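Local coordinates for protein MGS-M4 (Unidentified, PDB 4Q3M) that probably reduces carbonyl compounds with a nicotinamide cofactor, as other aldo-keto reductases do, though its own substrate is unknown, at residues 10-15 / 39-44; 101-106 / 128-133. All coordinates share one frame; numbering follows the deposited sequence.

Contact 1 (10-15 / 39-44); sequences YEMPII and YRHIDT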
ATOM      1  N   TYR A  10      11.893  21.787 -17.031  1.00 49.43           N
ATOM      2  CA  TYR A  10      12.384  22.481 -15.845  1.00 49.05           C
ATOM      3  C   TYR A  10      13.303  21.568 -15.041  1.00 56.58           C
ATOM      4  O   TYR A  10      12.933  20.446 -14.697  1.00 43.58           O
ATOM      5  CB  TYR A  10      11.221  22.966 -14.978  1.00 52.86           C
ATOM      6  CG  TYR A  10      11.616  24.020 -13.968  1.00 54.95           C
ATOM      7  CD1 TYR A  10      11.758  25.349 -14.344  1.00 52.44           C
ATOM      8  CD2 TYR A  10      11.846  23.686 -12.638  1.00 45.63           C
ATOM      9  CE1 TYR A  10      12.119  26.318 -13.427  1.00 53.72           C
ATOM     10  CE2 TYR A  10      12.208  24.650 -11.713  1.00 51.94           C
ATOM     11  CZ  TYR A  10      12.343  25.962 -12.113  1.00 50.77           C
ATOM     12  OH  TYR A  10      12.702  26.926 -11.198  1.00 52.29           O
ATOM     13  N   GLU A  11      14.504  22.054 -14.746  1.00 48.89           N
ATOM     14  CA  GLU A  11      15.505  21.247 -14.059  1.00 54.78           C
ATOM     15  C   GLU A  11      15.223  21.125 -12.566  1.00 56.07           C
ATOM     16  O   GLU A  11      14.684  22.038 -11.941  1.00 44.41           O
ATOM     17  CB  GLU A  11      16.903  21.828 -14.278  1.00 57.33           C
ATOM     18  CG  GLU A  11      17.409  21.686 -15.703  1.00 55.78           C
ATOM     19  CD  GLU A  11      18.813  22.228 -15.881  1.00 69.57           C
ATOM     20  OE1 GLU A  11      19.347  22.824 -14.923  1.00 68.96           O
ATOM     21  OE2 GLU A  11      19.382  22.055 -16.980  1.00 73.96           O
ATOM     22  N   MET A  12      15.599  19.980 -12.007  1.00 54.99           N
ATOM     23  CA  MET A  12      15.390  19.695 -10.595  1.00 52.63           C
ATOM     24  C   MET A  12      16.572  18.909 -10.044  1.00 51.90           C
ATOM     25  O   MET A  12      16.835  17.793 -10.494  1.00 49.96           O
ATOM     26  CB  MET A  12      14.088  18.916 -10.394  1.00 48.30           C
ATOM     27  CG  MET A  12      13.765  18.576  -8.948  1.00 44.13           C
ATOM     28  SD  MET A  12      12.298  17.533  -8.815  1.00 42.48           S
ATOM     29  CE  MET A  12      12.089  17.460  -7.039  1.00 33.07           C
ATOM     30  N   PRO A  13      17.301  19.498  -9.083  1.00 53.73           N
ATOM     31  CA  PRO A  13      18.434  18.826  -8.436  1.00 54.11           C
ATOM     32  C   PRO A  13      18.039  17.451  -7.907  1.00 51.76           C
ATOM     33  O   PRO A  13      17.121  17.347  -7.092  1.00 50.81           O
ATOM     34  CB  PRO A  13      18.797  19.776  -7.293  1.00 50.76           C
ATOM     35  CG  PRO A  13      18.373  21.116  -7.786  1.00 51.63           C
ATOM     36  CD  PRO A  13      17.119  20.872  -8.583  1.00 51.64           C
ATOM     37  N   ILE A  14      18.725  16.414  -8.377  1.00 51.78           N
ATOM     38  CA  ILE A  14      18.345  15.036  -8.079  1.00 51.96           C
ATOM     39  C   ILE A  14      18.474  14.715  -6.590  1.00 49.34           C
ATOM     40  O   ILE A  14      17.894  13.744  -6.105  1.00 44.63           O
ATOM     41  CB  ILE A  14      19.191  14.035  -8.901  1.00 41.93           C
ATOM     42  CG1 ILE A  14      18.455  12.700  -9.050  1.00 40.58           C
ATOM     43  CG2 ILE A  14      20.569  13.850  -8.284  1.00 44.74           C
ATOM     44  CD1 ILE A  14      19.162  11.708  -9.942  1.00 42.92           C
ATOM     45  N   ILE A  15      19.226  15.539  -5.867  1.00 49.78           N
ATOM     46  CA  ILE A  15      19.320  15.399  -4.421  1.00 48.82           C
ATOM     47  C   ILE A  15      18.861  16.690  -3.748  1.00 48.74           C
ATOM     48  O   ILE A  15      18.992  17.777  -4.311  1.00 51.62           O
ATOM     49  CB  ILE A  15      20.755  15.045  -3.967  1.00 52.35           C
ATOM     50  CG1 ILE A  15      20.750  14.527  -2.526  1.00 44.56           C
ATOM     51  CG2 ILE A  15      21.692  16.237  -4.125  1.00 46.09           C
ATOM     52  CD1 ILE A  15      22.121  14.195  -1.994  1.00 51.61           C
ATOM     53  N   TYR A  39      24.014  21.790  -1.214  1.00 55.35           N
ATOM     54  CA  TYR A  39      22.613  21.558  -1.545  1.00 51.87           C
ATOM     55  C   TYR A  39      22.019  22.745  -2.295  1.00 50.02           C
ATOM     56  O   TYR A  39      22.263  23.897  -1.941  1.00 53.47           O
ATOM     57  CB  TYR A  39      21.791  21.290  -0.282  1.00 51.55           C
ATOM     58  CG  TYR A  39      21.979  19.917   0.324  1.00 51.57           C
ATOM     59  CD1 TYR A  39      23.121  19.604   1.048  1.00 56.55           C
ATOM     60  CD2 TYR A  39      21.002  18.938   0.188  1.00 48.37           C
ATOM     61  CE1 TYR A  39      23.290  18.356   1.614  1.00 57.26           C
ATOM     62  CE2 TYR A  39      21.164  17.684   0.748  1.00 49.96           C
ATOM     63  CZ  TYR A  39      22.310  17.398   1.459  1.00 56.93           C
ATOM     64  OH  TYR A  39      22.479  16.153   2.019  1.00 61.30           O
ATOM     65  N   ARG A  40      21.244  22.454  -3.334  1.00 48.29           N
ATOM     66  CA  ARG A  40      20.521  23.487  -4.066  1.00 47.42           C
ATOM     67  C   ARG A  40      19.053  23.098  -4.194  1.00 48.28           C
ATOM     68  O   ARG A  40      18.341  23.580  -5.074  1.00 40.03           O
ATOM     69  CB  ARG A  40      21.141  23.714  -5.446  1.00 45.73           C
ATOM     70  CG  ARG A  40      22.521  24.356  -5.406  1.00 48.61           C
ATOM     71  CD  ARG A  40      22.483  25.696  -4.688  1.00 51.11           C
ATOM     72  NE  ARG A  40      23.782  26.364  -4.694  1.00 58.05           N
ATOM     73  CZ  ARG A  40      24.712  26.201  -3.758  1.00 60.73           C
ATOM     74  NH1 ARG A  40      24.490  25.388  -2.734  1.00 61.72           N
ATOM     75  NH2 ARG A  40      25.865  26.851  -3.844  1.00 60.90           N
ATOM     76  N   HIS A  41      18.612  22.221  -3.299  1.00 48.57           N
ATOM     77  CA  HIS A  41      17.244  21.719  -3.309  1.00 49.70           C
ATOM     78  C   HIS A  41      16.738  21.533  -1.880  1.00 49.08           C
ATOM     79  O   HIS A  41      17.327  20.792  -1.095  1.00 54.53           O
ATOM     80  CB  HIS A  41      17.170  20.402  -4.086  1.00 55.57           C
ATOM     81  CG  HIS A  41      15.807  19.779  -4.108  1.00 58.90           C
ATOM     82  ND1 HIS A  41      15.604  18.454  -4.425  1.00 56.77           N
ATOM     83  CD2 HIS A  41      14.581  20.300  -3.864  1.00 60.35           C
ATOM     84  CE1 HIS A  41      14.313  18.182  -4.368  1.00 55.68           C
ATOM     85  NE2 HIS A  41      13.670  19.284  -4.029  1.00 58.08           N
ATOM     86  N   ILE A  42      15.650  22.220  -1.549  1.00 44.46           N
ATOM     87  CA  ILE A  42      15.054  22.123  -0.221  1.00 44.32           C
ATOM     88  C   ILE A  42      13.605  21.655  -0.317  1.00 50.21           C
ATOM     89  O   ILE A  42      12.822  22.191  -1.102  1.00 54.39           O
ATOM     90  CB  ILE A  42      15.106  23.472   0.524  1.00 46.15           C
ATOM     91  CG1 ILE A  42      16.528  24.038   0.515  1.00 46.13           C
ATOM     92  CG2 ILE A  42      14.603  23.313   1.950  1.00 48.75           C
ATOM     93  CD1 ILE A  42      17.516  23.225   1.322  1.00 47.18           C
ATOM     94  N   ASP A  43      13.252  20.654   0.483  1.00 48.29           N
ATOM     95  CA  ASP A  43      11.911  20.083   0.450  1.00 43.11           C
ATOM     96  C   ASP A  43      11.169  20.315   1.764  1.00 40.80           C
ATOM     97  O   ASP A  43      11.581  19.820   2.814  1.00 42.45           O
ATOM     98  CB  ASP A  43      11.981  18.584   0.145  1.00 44.44           C
ATOM     99  CG  ASP A  43      10.609  17.946   0.033  1.00 45.53           C
ATOM    100  OD1 ASP A  43      10.066  17.897  -1.090  1.00 47.91           O
ATOM    101  OD2 ASP A  43      10.078  17.489   1.067  1.00 42.79           O
ATOM    102  N   THR A  44      10.074  21.065   1.701  1.00 40.56           N
ATOM    103  CA  THR A  44       9.278  21.355   2.889  1.00 46.64           C
ATOM    104  C   THR A  44       7.787  21.142   2.633  1.00 44.98           C
ATOM    105  O   THR A  44       7.396  20.644   1.577  1.00 40.01           O
ATOM    106  CB  THR A  44       9.509  22.799   3.384  1.00 50.95           C
ATOM    107  OG1 THR A  44       8.773  23.017   4.594  1.00 55.07           O
ATOM    108  CG2 THR A  44       9.070  23.808   2.334  1.00 48.20           C
TER

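Contact 2 (101-106 / 128-133); sequences DLYLIH and GKVKAI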
ATOM      1  N   ASP A 101       9.290  26.637  -6.782  1.00 42.62           N
ATOM      2  CA  ASP A 101       9.801  25.737  -7.810  1.00 44.53           C
ATOM      3  C   ASP A 101       8.875  24.548  -8.050  1.00 47.13           C
ATOM      4  O   ASP A 101       8.557  24.220  -9.193  1.00 47.09           O
ATOM      5  CB  ASP A 101      11.199  25.244  -7.434  1.00 41.98           C
ATOM      6  CG  ASP A 101      12.199  26.377  -7.299  1.00 46.39           C
ATOM      7  OD1 ASP A 101      12.788  26.777  -8.325  1.00 45.27           O
ATOM      8  OD2 ASP A 101      12.394  26.868  -6.167  1.00 46.75           O
ATOM      9  N   LEU A 102       8.440  23.906  -6.970  1.00 45.48           N
ATOM     10  CA  LEU A 102       7.576  22.736  -7.078  1.00 42.21           C
ATOM     11  C   LEU A 102       6.495  22.738  -6.001  1.00 42.05           C
ATOM     12  O   LEU A 102       6.772  22.990  -4.829  1.00 47.68           O
ATOM     13  CB  LEU A 102       8.405  21.453  -6.992  1.00 41.00           C
ATOM     14  CG  LEU A 102       7.665  20.116  -7.075  1.00 38.36           C
ATOM     15  CD1 LEU A 102       6.872  20.010  -8.368  1.00 34.79           C
ATOM     16  CD2 LEU A 102       8.643  18.958  -6.948  1.00 39.97           C
ATOM     17  N   TYR A 103       5.262  22.457  -6.410  1.00 41.42           N
ATOM     18  CA  TYR A 103       4.142  22.391  -5.478  1.00 42.39           C
ATOM     19  C   TYR A 103       3.432  21.048  -5.620  1.00 38.63           C
ATOM     20  O   TYR A 103       3.039  20.659  -6.719  1.00 40.66           O
ATOM     21  CB  TYR A 103       3.170  23.547  -5.722  1.00 42.36           C
ATOM     22  CG  TYR A 103       2.295  23.883  -4.536  1.00 42.42           C
ATOM     23  CD1 TYR A 103       2.825  23.956  -3.255  1.00 42.15           C
ATOM     24  CD2 TYR A 103       0.942  24.150  -4.699  1.00 40.34           C
ATOM     25  CE1 TYR A 103       2.030  24.270  -2.168  1.00 39.55           C
ATOM     26  CE2 TYR A 103       0.139  24.466  -3.617  1.00 37.95           C
ATOM     27  CZ  TYR A 103       0.689  24.525  -2.354  1.00 37.43           C
ATOM     28  OH  TYR A 103      -0.105  24.839  -1.274  1.00 35.38           O
ATOM     29  N   LEU A 104       3.273  20.341  -4.506  1.00 35.64           N
ATOM     30  CA  LEU A 104       2.732  18.986  -4.534  1.00 35.57           C
ATOM     31  C   LEU A 104       1.450  18.835  -3.723  1.00 38.86           C
ATOM     32  O   LEU A 104       1.261  19.505  -2.708  1.00 33.09           O
ATOM     33  CB  LEU A 104       3.772  17.990  -4.010  1.00 31.48           C
ATOM     34  CG  LEU A 104       5.151  17.951  -4.670  1.00 33.07           C
ATOM     35  CD1 LEU A 104       6.057  16.975  -3.935  1.00 30.53           C
ATOM     36  CD2 LEU A 104       5.039  17.575  -6.136  1.00 28.56           C
ATOM     37  N   ILE A 105       0.574  17.947  -4.183  1.00 39.76           N
ATOM     38  CA  ILE A 105      -0.546  17.487  -3.373  1.00 36.15           C
ATOM     39  C   ILE A 105      -0.019  16.410  -2.433  1.00 37.35           C
ATOM     40  O   ILE A 105       0.487  15.383  -2.884  1.00 37.83           O
ATOM     41  CB  ILE A 105      -1.697  16.929  -4.232  1.00 35.87           C
ATOM     42  CG1 ILE A 105      -2.133  17.957  -5.280  1.00 36.76           C
ATOM     43  CG2 ILE A 105      -2.872  16.526  -3.354  1.00 29.50           C
ATOM     44  CD1 ILE A 105      -3.257  17.482  -6.178  1.00 26.49           C
ATOM     45  N   HIS A 106      -0.130  16.651  -1.130  1.00 38.07           N
ATOM     46  CA  HIS A 106       0.541  15.819  -0.135  1.00 35.20           C
ATOM     47  C   HIS A 106      -0.011  14.394  -0.072  1.00 35.10           C
ATOM     48  O   HIS A 106       0.753  13.429  -0.040  1.00 32.19           O
ATOM     49  CB  HIS A 106       0.444  16.474   1.244  1.00 38.26           C
ATOM     50  CG  HIS A 106       1.588  16.145   2.152  1.00 42.35           C
ATOM     51  ND1 HIS A 106       2.047  17.017   3.116  1.00 44.67           N
ATOM     52  CD2 HIS A 106       2.369  15.042   2.240  1.00 46.19           C
ATOM     53  CE1 HIS A 106       3.060  16.465   3.759  1.00 47.66           C
ATOM     54  NE2 HIS A 106       3.275  15.266   3.248  1.00 48.28           N
ATOM     55  N   GLY A 128       2.452  31.680 -13.383  1.00 52.49           N
ATOM     56  CA  GLY A 128       3.890  31.724 -13.183  1.00 52.28           C
ATOM     57  C   GLY A 128       4.326  31.739 -11.731  1.00 54.06           C
ATOM     58  O   GLY A 128       5.459  32.109 -11.424  1.00 54.71           O
ATOM     59  N   LYS A 129       3.433  31.333 -10.833  1.00 55.64           N
ATOM     60  CA  LYS A 129       3.750  31.306  -9.409  1.00 55.39           C
ATOM     61  C   LYS A 129       4.374  29.974  -8.997  1.00 54.50           C
ATOM     62  O   LYS A 129       5.054  29.891  -7.975  1.00 56.33           O
ATOM     63  CB  LYS A 129       2.499  31.590  -8.576  1.00 56.35           C
ATOM     64  CG  LYS A 129       2.000  33.023  -8.699  1.00 60.42           C
ATOM     65  CD  LYS A 129       0.792  33.273  -7.811  1.00 63.55           C
ATOM     66  CE  LYS A 129       0.325  34.716  -7.915  1.00 67.07           C
ATOM     67  NZ  LYS A 129      -0.876  34.973  -7.074  1.00 69.72           N
ATOM     68  N   VAL A 130       4.136  28.934  -9.791  1.00 54.20           N
ATOM     69  CA  VAL A 130       4.831  27.664  -9.612  1.00 54.01           C
ATOM     70  C   VAL A 130       5.498  27.228 -10.910  1.00 53.37           C
ATOM     71  O   VAL A 130       4.897  27.288 -11.981  1.00 56.57           O
ATOM     72  CB  VAL A 130       3.892  26.542  -9.119  1.00 51.03           C
ATOM     73  CG1 VAL A 130       3.714  26.624  -7.620  1.00 52.44           C
ATOM     74  CG2 VAL A 130       2.553  26.612  -9.822  1.00 50.10           C
ATOM     75  N   LYS A 131       6.748  26.791 -10.803  1.00 52.60           N
ATOM     76  CA  LYS A 131       7.526  26.402 -11.971  1.00 51.78           C
ATOM     77  C   LYS A 131       7.291  24.941 -12.337  1.00 49.60           C
ATOM     78  O   LYS A 131       7.596  24.513 -13.450  1.00 52.54           O
ATOM     79  CB  LYS A 131       9.013  26.653 -11.724  1.00 47.58           C
ATOM     80  CG  LYS A 131       9.360  28.119 -11.535  1.00 48.36           C
ATOM     81  CD  LYS A 131       8.895  28.943 -12.725  1.00 50.73           C
ATOM     82  CE  LYS A 131       9.152  30.426 -12.513  1.00 54.43           C
ATOM     83  NZ  LYS A 131       8.689  31.232 -13.677  1.00 57.55           N
ATOM     84  N   ALA A 132       6.745  24.182 -11.392  1.00 45.50           N
ATOM     85  CA  ALA A 132       6.433  22.777 -11.618  1.00 45.16           C
ATOM     86  C   ALA A 132       5.354  22.303 -10.652  1.00 45.28           C
ATOM     87  O   ALA A 132       5.358  22.668  -9.476  1.00 42.56           O
ATOM     88  CB  ALA A 132       7.684  21.923 -11.481  1.00 44.98           C
ATOM     89  N   ILE A 133       4.426  21.493 -11.152  1.00 43.24           N
ATOM     90  CA  ILE A 133       3.351  20.962 -10.321  1.00 36.95           C
ATOM     91  C   ILE A 133       3.330  19.439 -10.359  1.00 35.77           C
ATOM     92  O   ILE A 133       3.613  18.828 -11.390  1.00 34.71           O
ATOM     93  CB  ILE A 133       1.975  21.503 -10.759  1.00 34.38           C
ATOM     94  CG1 ILE A 133       1.768  21.291 -12.260  1.00 33.53           C
ATOM     95  CG2 ILE A 133       1.849  22.978 -10.414  1.00 32.66           C
ATOM     96  CD1 ILE A 133       0.417  21.750 -12.761  1.00 32.65           C
TER

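Contact 1 (10-15 / 39-44)
The N-terminal plug of the barrel meets the second barrel strand here: Met-12, Pro-13 and the carbonyl of Ile-15 gather at the side chain of His-41. The nearest backbone approach is Pro-13 to His-41, with CA atoms 6.0 Å apart, and the pieces meet through side chains and backbone carbonyls. With chi1 at 178°, the imidazole of His-41 swings opposite the backbone N and reaches segment 10-15. There ND1 of His-41 gives weak hydrogen bonds to two carbonyl oxygens: to Pro-13 O at 3.3 Å, with an N-H...O angle of 124°, and to Ile-15 O at 3.5 Å. Ile-15 O lies in the ring plane at the edge, whereas Pro-13 O approaches obliquely. In this TIM-barrel family a β-hairpin, here 3-5 with 11-13, closes the N-terminal mouth of the barrel, and the chain runs on into the first barrel strand, 17-18. Obliquely to the ring, the extended Met-12 side chain brings its methyl CE to 3.5 Å from CE1 of His-41. The pyrrolidine of Pro-13 meets the root of the same side chain, CB of Pro-13 lying 3.7 Å from CB of His-41, while CG of Pro-13 rests 3.7 Å from Arg-40 O. Replacing His-41 with an alanine would probably leave both carbonyls without their shared weak donor and open a gap next to the Met-12 methyl. Phe-69 of the next strand meets the imidazole edge-to-face, and Glu-182 of strand 180-184 touches it too. Farther out, Ile-15 CD1 approaches OH of Tyr-39, a hydroxyl hydrogen-bonded to Ile-237 O.

Contact 2 (101-106 / 128-133)
Residues 101-103 and 131-133 run side by side in the same direction, with CA separations of 4.8 Å for Asp-101 and Lys-131 and 5.1 Å for Tyr-103 and Ile-133, the latter pair forming a parallel bridge. Tyr-103 N donates to Ala-132 O at 3.1 Å, with an N-H...O angle of 154° and the donor tilted 16° from the carbonyl plane. Ala-132 O also receives a CA-H...O contact from CA of Leu-102 at 3.3 Å. Segment 128-133 begins at Gly-128, which ends helix 111-126 in a Schellman motif, and leads into strand 133-136. This is the return of a right-handed beta-alpha-beta crossover, the repeating unit of the TIM barrel.

With CG of Leu-102 anti to the backbone N (chi1 179°), its CD1 bends back over Ala-132 and lies 3.7 Å from CB of Ala-132. Tyr-103 and Ile-133 point to the other side of the sheet, where CB of Tyr-103 packs at 3.7 Å against CG1 of Val-130. The phenol ring continues away toward the helices, meeting Phe-88 edge-to-face and also touching the ring of Phe-121. Asp-101 turns its carboxylate away from segment 128-133, to Arg-65 and the backbone N of Val-70. The buried Ala-132 carbonyl is thus satisfied by a backbone N-H, while one apolar pair lies on each side, Leu-102 with Ala-132 and Tyr-103 with Val-130.

The two contacts lie about 13 Å apart, centre to centre, and follow each other along the chain, contact 1 closing before contact 2 opens. Both reach the eight-stranded parallel sheet: strand 41-43 and strand 102-105 are separated in it by strand 69-74, whose Phe-69 touches Met-12, His-41 and Leu-102. They also meet directly. OH of Tyr-10 probably hydrogen-bonds to OD1 of Asp-101 at 2.9 Å, CZ of Tyr-10 packs 3.4 Å from CB of Lys-131, and CE of Met-12 lies 3.8 Å from CD2 of Leu-102. The N-terminal hairpin therefore bridges the second strand and the start of the fourth, tying its closure of the barrel to the beta-alpha-beta unit that begins with strand 102-105.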